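Local coordinates for protein putative sortase (PDB 2W1J) that probably acts as a pilus-associated class C sortase, a cysteine transpeptidase that covalently links pilin subunits during fibre biogenesis in Streptococcus pneumoniae, at residues E23-A28 and L101-N106. Sequence-based numbering, arbitrary orientation.
Sequences ERMKLA and LPIGGN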
loop_
_atom_site.group_PDB
_atom_site.type_symbol
_atom_site.label_atom_id
_atom_site.label_comp_id
_atom_site.label_asym_id
_atom_site.label_seq_id
_atom_site.Cartn_x
_atom_site.Cartn_y
_atom_site.Cartn_z
ATOM N N GLU A 23 16.778 -3.522 13.483
ATOM C CA GLU A 23 17.465 -4.229 12.395
ATOM C C GLU A 23 16.610 -4.239 11.129
ATOM O O GLU A 23 17.095 -3.992 10.019
ATOM C CB GLU A 23 17.781 -5.667 12.825
ATOM C CG GLU A 23 18.740 -5.787 14.007
ATOM C CD GLU A 23 19.015 -7.227 14.415
ATOM O OE1 GLU A 23 18.152 -8.100 14.179
ATOM O OE2 GLU A 23 20.099 -7.486 14.980
ATOM N N ARG A 24 15.336 -4.556 11.301
ATOM C CA ARG A 24 14.441 -4.668 10.162
ATOM C C ARG A 24 14.258 -3.326 9.470
ATOM O O ARG A 24 14.220 -3.257 8.239
ATOM C CB ARG A 24 13.097 -5.216 10.620
ATOM C CG ARG A 24 13.098 -6.684 11.023
ATOM C CD ARG A 24 11.817 -6.982 11.768
ATOM N NE ARG A 24 11.616 -8.402 12.046
ATOM C CZ ARG A 24 10.810 -9.182 11.335
ATOM N NH1 ARG A 24 10.157 -8.687 10.288
ATOM N NH2 ARG A 24 10.670 -10.460 11.661
ATOM N N MET A 25 14.144 -2.261 10.256
ATOM C CA MET A 25 13.959 -0.936 9.681
ATOM C C MET A 25 15.222 -0.462 8.964
ATOM O O MET A 25 15.135 0.261 7.977
ATOM C CB MET A 25 13.506 0.059 10.750
ATOM C CG MET A 25 12.110 -0.252 11.291
ATOM S SD MET A 25 10.777 -0.266 10.072
ATOM C CE MET A 25 10.754 1.454 9.562
ATOM N N LYS A 26 16.391 -0.861 9.452
ATOM C CA LYS A 26 17.637 -0.571 8.747
ATOM C C LYS A 26 17.579 -1.146 7.334
ATOM O O LYS A 26 17.908 -0.473 6.350
ATOM C CB LYS A 26 18.827 -1.181 9.496
ATOM C CG LYS A 26 20.168 -1.107 8.759
ATOM C CD LYS A 26 21.201 -2.010 9.414
ATOM C CE LYS A 26 21.523 -3.209 8.549
ATOM N NZ LYS A 26 22.499 -2.822 7.501
ATOM N N LEU A 27 17.157 -2.398 7.241
ATOM C CA LEU A 27 17.050 -3.057 5.941
ATOM C C LEU A 27 16.013 -2.394 5.046
ATOM O O LEU A 27 16.226 -2.231 3.848
ATOM C CB LEU A 27 16.729 -4.542 6.111
ATOM C CG LEU A 27 17.832 -5.351 6.797
ATOM C CD1 LEU A 27 17.358 -6.754 7.155
ATOM C CD2 LEU A 27 19.077 -5.403 5.929
ATOM N N ALA A 28 14.885 -2.013 5.631
ATOM C CA ALA A 28 13.815 -1.387 4.861
ATOM C C ALA A 28 14.267 -0.021 4.358
ATOM O O ALA A 28 14.002 0.349 3.208
ATOM C CB ALA A 28 12.545 -1.248 5.699
ATOM N N LEU A 101 8.794 1.051 -0.107
ATOM C CA LEU A 101 8.183 0.352 1.018
ATOM C C LEU A 101 7.471 1.344 1.927
ATOM O O LEU A 101 7.886 2.511 2.033
ATOM C CB LEU A 101 9.244 -0.385 1.818
ATOM C CG LEU A 101 10.006 -1.469 1.056
ATOM C CD1 LEU A 101 11.119 -2.023 1.927
ATOM C CD2 LEU A 101 9.041 -2.582 0.651
ATOM N N PRO A 102 6.394 0.891 2.589
ATOM C CA PRO A 102 5.537 1.803 3.351
ATOM C C PRO A 102 6.125 2.094 4.729
ATOM O O PRO A 102 5.595 1.666 5.762
ATOM C CB PRO A 102 4.213 1.035 3.442
ATOM C CG PRO A 102 4.633 -0.410 3.422
ATOM C CD PRO A 102 5.800 -0.456 2.469
ATOM N N ILE A 103 7.211 2.863 4.722
ATOM C CA ILE A 103 7.866 3.328 5.943
ATOM C C ILE A 103 8.015 4.851 5.976
ATOM O O ILE A 103 8.564 5.402 6.924
ATOM C CB ILE A 103 9.247 2.670 6.144
ATOM C CG1 ILE A 103 10.196 3.049 5.002
ATOM C CG2 ILE A 103 9.091 1.169 6.250
ATOM C CD1 ILE A 103 11.659 2.639 5.217
ATOM N N GLY A 104 7.512 5.533 4.953
ATOM C CA GLY A 104 7.541 6.992 4.911
ATOM C C GLY A 104 8.929 7.570 4.766
ATOM O O GLY A 104 9.911 6.838 4.587
ATOM N N GLY A 105 8.988 8.897 4.842
ATOM C CA GLY A 105 10.229 9.649 4.679
ATOM C C GLY A 105 10.117 10.643 3.540
ATOM O O GLY A 105 9.279 10.500 2.646
ATOM N N ASN A 106 10.950 11.675 3.556
ATOM C CA ASN A 106 10.971 12.617 2.441
ATOM C C ASN A 106 11.318 11.868 1.145
ATOM O O ASN A 106 12.046 10.876 1.162
ATOM C CB ASN A 106 11.970 13.745 2.735
ATOM C CG ASN A 106 11.740 14.987 1.885
ATOM O OD1 ASN A 106 10.708 15.130 1.222
ATOM N ND2 ASN A 106 12.699 15.904 1.921
#
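Leu101 and Ala28 bring the loop between strands 93-95 and 108-113 of the sortase beta-barrel against helix 18-33, the second of the helices that precede the barrel. The joint is buried and purely apolar between the two segments, with 187 Å² covered in total. The CA atoms of these two residues, 7.0 Å apart, are the nearest CA pair across the contact, and both CB atoms face across the gap. From Leu101 a single branch does the touching: CD1 lies 4.1 Å from Ala28 CB and 3.9 Å from Ala28 O, a van der Waals contact with the helix backbone at Ala28. The same leucine also packs on Leu60 and Phe31, while its backbone N is bonded to Asn32 OD1, so a polar link to the helix adjoins the apolar one. An inverse gamma turn pivots on Pro102, evident in the 2.8 Å bond from Ile103 N to Leu101 O; past this tight kink, Ile103 points at the helix as Leu101 does. Ile103 then divides its two branches between neighbouring turns. A chi1 of 63° tucks CG1 between the two backbone arms, and its terminal CD1 comes within 4.0 Å of Ala28 CB and 3.8 Å of Ala28 C. Both loop side chains therefore converge on one small alanine. The other branch is met by Met25, whose chain, bent at chi2 (-59°) and chi3 (-65°), runs antiparallel to the isoleucine side chain and ends with CE 3.7 Å from Ile103 CG2.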